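Local coordinates for poly-beta-hydroxybuterate polymerase (Cupriavidus necator, PDB 5T6O), which probably works as an acyltransferase that polymerises hydroxybutyrate units into polyhydroxybutyrate, this chain being its catalytic domain with an alpha/beta hydrolase fold, at residues P271-G276 / T352-G357; V283-A288 / F301-S306; W324-L329 / Q334-G339. The protein carries 1 engineered substitution. One frame throughout, in Å; residues are numbered along the deposited sequence.

Interaction 1: P271-G276 / T352-G357; sequences PTYIYG and TAWLAG
Tyr273 on the strand and Trp354 on the helix mark the closest backbone approach, with their CA atoms 8.0 Å apart, and side chains span that gap. Segment 271-276 runs extended from Thr272 onward, whereas 352-357 is helical throughout. Contact is confined to residues 271-273, the last loop residue and the first two of the strand, where one indole does nearly all the work for the helix. The Trp354 side chain leaves the helix with CG anti to the backbone N (chi1 175°) and lays one face on Tyr273. Tyr273 CB sits 3.5 Å from the centroid of the six-membered ring of Trp354 and only 4° off its normal, a well-centred CH-pi contact. Beyond CB the phenol slides past the indole in the opposite direction, bringing Tyr273 CD2 to 3.7 Å from Trp354 CG. The two ring planes meet obliquely, at 54°. The rim of the indole is turned to the backbone: Trp354 CZ2 lies 3.5 Å from Tyr273 N, and Pro271 O sits at the ring edge near its plane. Tyr273 OH is hydrogen-bonded to Asp350 OD1, so the phenol's polar end is tied to the same helix. Within the sheet, strand 272-277 runs between strands 140-146 and 299-304. Trp354 also rests on Ser142 and Thr144, so helix 348-358 covers two adjacent strands, with Trp351 meeting the Tyr273 ring from one turn earlier.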
loop_
_atom_site.group_PDB
_atom_site.type_symbol
_atom_site.label_atom_id
_atom_site.label_comp_id
_atom_site.label_asym_id
_atom_site.label_seq_id
_atom_site.Cartn_x
_atom_site.Cartn_y
_atom_site.Cartn_z
ATOM N N PRO A 271 20.301 -4.806 -27.723
ATOM C CA PRO A 271 20.237 -5.594 -26.485
ATOM C C PRO A 271 20.387 -4.697 -25.261
ATOM O O PRO A 271 21.262 -3.831 -25.206
ATOM C CB PRO A 271 21.413 -6.561 -26.632
ATOM C CG PRO A 271 21.546 -6.736 -28.103
ATOM C CD PRO A 271 21.244 -5.390 -28.695
ATOM N N THR A 272 19.503 -4.886 -24.281
ATOM C CA THR A 272 19.404 -3.955 -23.162
ATOM C C THR A 272 19.289 -4.714 -21.848
ATOM O O THR A 272 18.421 -5.582 -21.705
ATOM C CB THR A 272 18.204 -3.017 -23.327
ATOM O OG1 THR A 272 18.333 -2.299 -24.560
ATOM C CG2 THR A 272 18.123 -2.037 -22.145
ATOM N N TYR A 273 20.166 -4.370 -20.896
ATOM C CA TYR A 273 20.165 -4.924 -19.545
ATOM C C TYR A 273 19.526 -3.907 -18.608
ATOM O O TYR A 273 19.998 -2.767 -18.519
ATOM C CB TYR A 273 21.594 -5.228 -19.101
ATOM C CG TYR A 273 21.781 -6.031 -17.824
ATOM C CD1 TYR A 273 21.759 -5.418 -16.562
ATOM C CD2 TYR A 273 22.082 -7.385 -17.888
ATOM C CE1 TYR A 273 21.976 -6.161 -15.390
ATOM C CE2 TYR A 273 22.300 -8.127 -16.734
ATOM C CZ TYR A 273 22.257 -7.510 -15.493
ATOM O OH TYR A 273 22.480 -8.271 -14.364
ATOM N N ILE A 274 18.464 -4.316 -17.919
ATOM C CA ILE A 274 17.637 -3.420 -17.115
ATOM C C ILE A 274 17.713 -3.883 -15.673
ATOM O O ILE A 274 17.368 -5.034 -15.370
ATOM C CB ILE A 274 16.174 -3.397 -17.596
ATOM C CG1 ILE A 274 16.111 -3.080 -19.093
ATOM C CG2 ILE A 274 15.388 -2.347 -16.798
ATOM C CD1 ILE A 274 14.772 -3.444 -19.761
ATOM N N TYR A 275 18.176 -3.001 -14.787
ATOM C CA TYR A 275 18.432 -3.355 -13.400
ATOM C C TYR A 275 17.594 -2.476 -12.474
ATOM O O TYR A 275 17.471 -1.267 -12.687
ATOM C CB TYR A 275 19.943 -3.217 -13.025
ATOM C CG TYR A 275 20.094 -3.348 -11.541
ATOM C CD1 TYR A 275 20.180 -4.602 -10.945
ATOM C CD2 TYR A 275 20.054 -2.225 -10.712
ATOM C CE1 TYR A 275 20.237 -4.731 -9.574
ATOM C CE2 TYR A 275 20.110 -2.356 -9.342
ATOM C CZ TYR A 275 20.189 -3.608 -8.786
ATOM O OH TYR A 275 20.220 -3.724 -7.422
ATOM N N GLY A 276 17.056 -3.073 -11.418
ATOM C CA GLY A 276 16.453 -2.300 -10.346
ATOM C C GLY A 276 16.707 -2.971 -9.010
ATOM O O GLY A 276 17.082 -4.143 -8.947
ATOM N N THR A 352 28.268 -8.366 -15.786
ATOM C CA THR A 352 29.522 -8.296 -16.537
ATOM C C THR A 352 29.635 -9.447 -17.526
ATOM O O THR A 352 30.220 -9.275 -18.605
ATOM C CB THR A 352 30.749 -8.281 -15.616
ATOM O OG1 THR A 352 30.818 -9.499 -14.869
ATOM C CG2 THR A 352 30.687 -7.095 -14.643
ATOM N N ALA A 353 29.080 -10.617 -17.186
ATOM C CA ALA A 353 29.047 -11.714 -18.147
ATOM C C ALA A 353 28.171 -11.359 -19.340
ATOM O O ALA A 353 28.531 -11.639 -20.487
ATOM C CB ALA A 353 28.559 -13.002 -17.474
ATOM N N TRP A 354 27.020 -10.733 -19.086
ATOM C CA TRP A 354 26.183 -10.233 -20.175
ATOM C C TRP A 354 26.932 -9.197 -21.002
ATOM O O TRP A 354 26.923 -9.252 -22.238
ATOM C CB TRP A 354 24.886 -9.649 -19.602
ATOM C CG TRP A 354 23.950 -8.986 -20.611
ATOM C CD1 TRP A 354 22.891 -9.564 -21.264
ATOM C CD2 TRP A 354 23.982 -7.616 -21.035
ATOM N NE1 TRP A 354 22.276 -8.633 -22.085
ATOM C CE2 TRP A 354 22.926 -7.435 -21.960
ATOM C CE3 TRP A 354 24.802 -6.527 -20.729
ATOM C CZ2 TRP A 354 22.678 -6.207 -22.586
ATOM C CZ3 TRP A 354 24.546 -5.301 -21.347
ATOM C CH2 TRP A 354 23.496 -5.158 -22.271
ATOM N N LEU A 355 27.629 -8.270 -20.333
ATOM C CA LEU A 355 28.340 -7.219 -21.056
ATOM C C LEU A 355 29.477 -7.793 -21.895
ATOM O O LEU A 355 29.730 -7.328 -23.013
ATOM C CB LEU A 355 28.876 -6.180 -20.074
ATOM C CG LEU A 355 29.573 -4.968 -20.694
ATOM C CD1 LEU A 355 28.554 -4.081 -21.393
ATOM C CD2 LEU A 355 30.301 -4.201 -19.611
ATOM N N ALA A 356 30.178 -8.802 -21.374
ATOM C CA ALA A 356 31.235 -9.423 -22.163
ATOM C C ALA A 356 30.693 -9.940 -23.493
ATOM O O ALA A 356 31.345 -9.800 -24.534
ATOM C CB ALA A 356 31.897 -10.545 -21.363
ATOM N N GLY A 357 29.491 -10.522 -23.483
ATOM C CA GLY A 357 28.897 -11.030 -24.709
ATOM C C GLY A 357 28.558 -9.957 -25.725
ATOM O O GLY A 357 28.365 -10.267 -26.905
#

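Interaction 2: V283-A288 / F301-S306; sequences VPWTAA and FVLGAS. With SO4 (sulfate ion), chain B.
Trp285 lies across Leu303 with a flat face turned to it, and Phe301 approaches its benzo rim; both strand side chains cross the indole at about a right angle. Leu303 CD2 stands 4.0 Å from the centroid of the six-membered ring of Trp285, 9° off the normal, making a CH-pi contact over the face. The other methyl, Leu303 CD1, reaches back toward the root of the side chain, 3.5 Å from Trp285 CB. The opposite face of the indole carries CG2 of Thr286, the next residue, so the ring is sandwiched between two methyl groups. Its setting follows from the first torsion, 84°, which places CG between the backbone N and the carbonyl carbon. Phe301 comes in obliquely, its CE2 3.8 Å from Trp285 CE3, while its CZ lies at the edge, in the indole plane. Across the Phe301 ring, CE1 is 4.2 Å from Ala288 CB, one helical turn on from Trp285. At its polar end, Trp285 NE1 donates to sulfate O4 at 3.1 Å, fairly straight at 160°. Arg278 NH2 also bonds this sulfate, an ion probably taken from the crystallisation liquor. The contact packs the helix against the second strand of a beta-alpha-beta unit: strand 272-277, the short helix 285-289 and strand 299-304, a unit of the kind from which the alpha/beta hydrolase fold is built.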
loop_
_atom_site.group_PDB
_atom_site.type_symbol
_atom_site.label_atom_id
_atom_site.label_comp_id
_atom_site.label_asym_id
_atom_site.label_seq_id
_atom_site.Cartn_x
_atom_site.Cartn_y
_atom_site.Cartn_z
ATOM N N VAL A 283 13.631 5.050 -7.162
ATOM C CA VAL A 283 13.235 4.430 -8.422
ATOM C C VAL A 283 12.583 3.099 -8.057
ATOM O O VAL A 283 13.293 2.092 -7.922
ATOM C CB VAL A 283 14.448 4.238 -9.353
ATOM C CG1 VAL A 283 14.051 3.557 -10.655
ATOM C CG2 VAL A 283 15.144 5.578 -9.642
ATOM N N PRO A 284 11.260 3.041 -7.856
ATOM C CA PRO A 284 10.617 1.760 -7.528
ATOM C C PRO A 284 11.018 0.681 -8.523
ATOM O O PRO A 284 11.111 0.933 -9.724
ATOM C CB PRO A 284 9.119 2.082 -7.627
ATOM C CG PRO A 284 9.042 3.560 -7.276
ATOM C CD PRO A 284 10.294 4.157 -7.893
ATOM N N TRP A 285 11.268 -0.531 -8.023
ATOM C CA TRP A 285 11.743 -1.567 -8.937
ATOM C C TRP A 285 10.688 -1.893 -9.981
ATOM O O TRP A 285 11.027 -2.206 -11.126
ATOM C CB TRP A 285 12.190 -2.826 -8.173
ATOM C CG TRP A 285 11.116 -3.831 -7.786
ATOM C CD1 TRP A 285 10.484 -3.922 -6.583
ATOM C CD2 TRP A 285 10.597 -4.904 -8.595
ATOM N NE1 TRP A 285 9.594 -4.973 -6.593
ATOM C CE2 TRP A 285 9.638 -5.586 -7.819
ATOM C CE3 TRP A 285 10.847 -5.347 -9.896
ATOM C CZ2 TRP A 285 8.932 -6.689 -8.298
ATOM C CZ3 TRP A 285 10.141 -6.450 -10.377
ATOM C CH2 TRP A 285 9.198 -7.104 -9.578
ATOM N N THR A 286 9.408 -1.761 -9.622
ATOM C CA THR A 286 8.342 -1.995 -10.590
ATOM C C THR A 286 8.350 -0.936 -11.686
ATOM O O THR A 286 7.957 -1.218 -12.829
ATOM C CB THR A 286 6.994 -2.010 -9.873
ATOM O OG1 THR A 286 6.859 -0.812 -9.104
ATOM C CG2 THR A 286 6.919 -3.191 -8.924
ATOM N N ALA A 287 8.793 0.281 -11.352
ATOM C CA ALA A 287 8.890 1.351 -12.342
ATOM C C ALA A 287 10.038 1.092 -13.305
ATOM O O ALA A 287 9.889 1.274 -14.517
ATOM C CB ALA A 287 9.064 2.705 -11.645
ATOM N N ALA A 288 11.192 0.657 -12.786
ATOM C CA ALA A 288 12.260 0.200 -13.670
ATOM C C ALA A 288 11.777 -0.935 -14.559
ATOM O O ALA A 288 12.060 -0.952 -15.762
ATOM C CB ALA A 288 13.473 -0.249 -12.857
ATOM N N PHE A 301 16.020 -8.453 -17.469
ATOM C CA PHE A 301 15.719 -7.698 -16.256
ATOM C C PHE A 301 16.269 -8.444 -15.050
ATOM O O PHE A 301 16.059 -9.655 -14.916
ATOM C CB PHE A 301 14.221 -7.458 -16.062
ATOM C CG PHE A 301 13.929 -6.549 -14.898
ATOM C CD1 PHE A 301 13.922 -5.172 -15.072
ATOM C CD2 PHE A 301 13.705 -7.068 -13.630
ATOM C CE1 PHE A 301 13.682 -4.333 -13.998
ATOM C CE2 PHE A 301 13.462 -6.237 -12.550
ATOM C CZ PHE A 301 13.453 -4.864 -12.738
ATOM N N VAL A 302 16.959 -7.719 -14.171
ATOM C CA VAL A 302 17.570 -8.308 -12.985
ATOM C C VAL A 302 17.248 -7.417 -11.796
ATOM O O VAL A 302 17.367 -6.191 -11.881
ATOM C CB VAL A 302 19.089 -8.497 -13.158
ATOM C CG1 VAL A 302 19.722 -8.960 -11.852
ATOM C CG2 VAL A 302 19.369 -9.493 -14.280
ATOM N N LEU A 303 16.805 -8.033 -10.705
ATOM C CA LEU A 303 16.397 -7.344 -9.489
ATOM C C LEU A 303 17.427 -7.621 -8.401
ATOM O O LEU A 303 17.656 -8.783 -8.053
ATOM C CB LEU A 303 15.020 -7.841 -9.043
ATOM C CG LEU A 303 14.349 -7.192 -7.836
ATOM C CD1 LEU A 303 14.137 -5.719 -8.111
ATOM C CD2 LEU A 303 13.009 -7.897 -7.573
ATOM N N GLY A 304 18.045 -6.567 -7.875
ATOM C CA GLY A 304 18.940 -6.706 -6.742
ATOM C C GLY A 304 18.197 -6.477 -5.440
ATOM O O GLY A 304 17.226 -5.742 -5.389
ATOM N N ALA A 305 18.662 -7.128 -4.377
ATOM C CA ALA A 305 18.079 -6.863 -3.072
ATOM C C ALA A 305 18.528 -5.493 -2.555
ATOM O O ALA A 305 19.526 -4.929 -3.013
ATOM C CB ALA A 305 18.473 -7.953 -2.071
ATOM N N SER A 306 17.732 -4.946 -1.623
ATOM C CA SER A 306 18.022 -3.755 -0.818
ATOM C C SER A 306 17.690 -2.441 -1.532
ATOM O O SER A 306 16.939 -2.429 -2.515
ATOM C CB SER A 306 19.486 -3.757 -0.339
ATOM O OG SER A 306 19.645 -2.889 0.780
HETATM S S SO4 B . 7.553 -6.247 -3.387
HETATM O O1 SO4 B . 7.426 -7.702 -3.399
HETATM O O2 SO4 B . 6.619 -5.711 -2.397
HETATM O O3 SO4 B . 8.914 -5.864 -3.011
HETATM O O4 SO4 B . 7.227 -5.722 -4.716
#

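Interaction 3: W324-L329 / Q334-G339; sequences WTNDAL and QQWLAG
Strand 322-325, antiparallel to strand 299-304 near one end of the sheet, runs out through an Asx turn at Asn326 and leads into the short helix 333-339, which folds back over it; Asn326 and Trp336 lock the two arms together. The Asx turn is closed by Asn326 OD1, which accepts from Ala328 N at 3.0 Å, the donor lying well above the carbonyl plane. Two hydrogen bonds then run in opposite senses between the arms. Asn326 ND2 gives one to Trp336 O at 3.0 Å, nearly straight at 162°; the N-H arrives on a lone pair in the carbonyl plane, and Trp336 O lies in the amide plane of Asn326. Trp336 NE1 returns the other to Asn326 O at 3.2 Å, more bent at 143° and tilted from the indole plane. Between these bonds Asn326 CB stands over one face of the indole, 3.7 Å from the centroid of the five-membered ring of Trp336. Around the rim, Trp336 CD1 comes to 3.2 Å from Ala328 O, near the ring plane. The benzo end of the same indole presses on Trp324, with Trp336 CH2 3.9 Å from Trp324 CB. Trp324 in turn takes Leu337 over its own ring: Leu337 CD1 lies 4.0 Å from the centroid of the five-membered ring of Trp324, 12° off the normal. On the face opposite Asn326 CB, Trp336 meets Phe301 edge-to-face, joining the helix to the sheet core, while Val162 of the third subunit packs on Leu337. The second amide hydrogen of Asn326 is used as well: ND2 donates to a water 2.9 Å away, and that water passes a hydrogen bond on to Gln335 O.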
loop_
_atom_site.group_PDB
_atom_site.type_symbol
_atom_site.label_atom_id
_atom_site.label_comp_id
_atom_site.label_asym_id
_atom_site.label_seq_id
_atom_site.Cartn_x
_atom_site.Cartn_y
_atom_site.Cartn_z
ATOM N N TRP A 324 17.581 -11.497 -8.047
ATOM C CA TRP A 324 16.633 -12.392 -8.716
ATOM C C TRP A 324 16.796 -12.326 -10.231
ATOM O O TRP A 324 17.025 -11.249 -10.789
ATOM C CB TRP A 324 15.180 -12.026 -8.389
ATOM C CG TRP A 324 14.727 -12.287 -6.985
ATOM C CD1 TRP A 324 13.987 -13.356 -6.538
ATOM C CD2 TRP A 324 14.944 -11.444 -5.851
ATOM N NE1 TRP A 324 13.742 -13.227 -5.189
ATOM C CE2 TRP A 324 14.324 -12.066 -4.743
ATOM C CE3 TRP A 324 15.614 -10.226 -5.660
ATOM C CZ2 TRP A 324 14.358 -11.513 -3.463
ATOM C CZ3 TRP A 324 15.638 -9.672 -4.390
ATOM C CH2 TRP A 324 15.013 -10.320 -3.305
ATOM N N THR A 325 16.621 -13.471 -10.904
ATOM C CA THR A 325 16.587 -13.509 -12.357
ATOM C C THR A 325 15.339 -14.248 -12.822
ATOM O O THR A 325 14.812 -15.126 -12.127
ATOM C CB THR A 325 17.831 -14.196 -12.967
ATOM O OG1 THR A 325 17.883 -15.570 -12.555
ATOM C CG2 THR A 325 19.131 -13.471 -12.560
ATOM N N ASN A 326 14.876 -13.877 -14.013
ATOM C CA ASN A 326 13.784 -14.583 -14.683
ATOM C C ASN A 326 13.842 -14.193 -16.151
ATOM O O ASN A 326 13.750 -13.005 -16.474
ATOM C CB ASN A 326 12.427 -14.224 -14.058
ATOM C CG ASN A 326 11.254 -15.000 -14.674
ATOM O OD1 ASN A 326 11.420 -15.788 -15.608
ATOM N ND2 ASN A 326 10.057 -14.784 -14.126
ATOM N N ASP A 327 14.013 -15.181 -17.036
ATOM C CA ASP A 327 14.118 -14.903 -18.465
ATOM C C ASP A 327 12.781 -14.531 -19.087
ATOM O O ASP A 327 12.764 -13.850 -20.117
ATOM C CB ASP A 327 14.712 -16.108 -19.198
ATOM C CG ASP A 327 16.197 -16.281 -18.930
ATOM O OD1 ASP A 327 16.752 -15.525 -18.103
ATOM O OD2 ASP A 327 16.811 -17.185 -19.539
ATOM N N ALA A 328 11.669 -14.958 -18.494
ATOM C CA ALA A 328 10.358 -14.537 -18.962
ATOM C C ALA A 328 10.091 -13.089 -18.561
ATOM O O ALA A 328 10.574 -12.604 -17.535
ATOM C CB ALA A 328 9.267 -15.445 -18.397
ATOM N N LEU A 329 9.305 -12.396 -19.382
ATOM C CA LEU A 329 9.046 -10.970 -19.210
ATOM C C LEU A 329 7.551 -10.713 -19.355
ATOM O O LEU A 329 7.096 -10.133 -20.349
ATOM C CB LEU A 329 9.864 -10.152 -20.215
ATOM C CG LEU A 329 11.394 -10.261 -20.087
ATOM C CD1 LEU A 329 12.129 -9.570 -21.236
ATOM C CD2 LEU A 329 11.856 -9.685 -18.758
ATOM N N GLN A 334 4.752 -8.308 -10.656
ATOM C CA GLN A 334 4.524 -9.339 -9.652
ATOM C C GLN A 334 4.585 -10.724 -10.274
ATOM O O GLN A 334 5.095 -11.668 -9.656
ATOM C CB GLN A 334 3.186 -9.113 -8.953
ATOM C CG GLN A 334 3.189 -9.569 -7.505
ATOM C CD GLN A 334 4.382 -9.026 -6.718
ATOM O OE1 GLN A 334 4.698 -7.833 -6.770
ATOM N NE2 GLN A 334 5.050 -9.906 -5.989
ATOM N N GLN A 335 4.073 -10.866 -11.501
ATOM C CA GLN A 335 4.219 -12.127 -12.221
ATOM C C GLN A 335 5.685 -12.441 -12.474
ATOM O O GLN A 335 6.104 -13.603 -12.386
ATOM C CB GLN A 335 3.457 -12.085 -13.548
ATOM C CG GLN A 335 1.955 -12.177 -13.431
ATOM C CD GLN A 335 1.439 -13.603 -13.495
ATOM O OE1 GLN A 335 0.714 -13.970 -14.422
ATOM N NE2 GLN A 335 1.800 -14.411 -12.507
ATOM N N TRP A 336 6.483 -11.417 -12.790
ATOM C CA TRP A 336 7.913 -11.633 -12.996
ATOM C C TRP A 336 8.558 -12.171 -11.727
ATOM O O TRP A 336 9.279 -13.176 -11.752
ATOM C CB TRP A 336 8.598 -10.330 -13.423
ATOM C CG TRP A 336 10.066 -10.529 -13.699
ATOM C CD1 TRP A 336 10.628 -10.873 -14.895
ATOM C CD2 TRP A 336 11.157 -10.413 -12.766
ATOM N NE1 TRP A 336 11.992 -10.983 -14.767
ATOM C CE2 TRP A 336 12.344 -10.707 -13.472
ATOM C CE3 TRP A 336 11.244 -10.088 -11.404
ATOM C CZ2 TRP A 336 13.610 -10.684 -12.864
ATOM C CZ3 TRP A 336 12.498 -10.074 -10.794
ATOM C CH2 TRP A 336 13.668 -10.357 -11.528
ATOM N N LEU A 337 8.285 -11.516 -10.601
ATOM C CA LEU A 337 8.878 -11.932 -9.339
ATOM C C LEU A 337 8.402 -13.315 -8.915
ATOM O O LEU A 337 9.187 -14.090 -8.356
ATOM C CB LEU A 337 8.559 -10.888 -8.270
ATOM C CG LEU A 337 9.260 -11.060 -6.929
ATOM C CD1 LEU A 337 10.756 -11.200 -7.108
ATOM C CD2 LEU A 337 8.919 -9.849 -6.069
ATOM N N ALA A 338 7.143 -13.669 -9.214
ATOM C CA ALA A 338 6.635 -14.979 -8.815
ATOM C C ALA A 338 7.416 -16.115 -9.468
ATOM O O ALA A 338 7.602 -17.177 -8.857
ATOM C CB ALA A 338 5.146 -15.095 -9.154
ATOM N N GLY A 339 7.877 -15.922 -10.704
ATOM C CA GLY A 339 8.651 -16.940 -11.388
ATOM C C GLY A 339 10.145 -16.785 -11.257
ATOM O O GLY A 339 10.901 -17.639 -11.739
HETATM O O HOH W 1 7.215 -15.381 -14.360
#

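All three contacts lie toward one edge of the mixed sheet, where strands 272-277, 299-304 and 322-325 run side by side. Interactions 2 and 3 follow each other along the chain, and both are nested inside the long loop closed by interaction 1. The centres of interactions 1 and 2 lie about 15 Å apart, those of interactions 2 and 3 about 12 Å, and those of interactions 1 and 3 about 16 Å. Backbone bonding links the neighbours, probably from Val302 N to Ile274 O and from Trp324 N to Leu303 O; interactions 1 and 3 do not touch. Strand 299-304 thus carries the sheet from strand 272-277 to 322-325, and helix 333-339 also packs against other subunits.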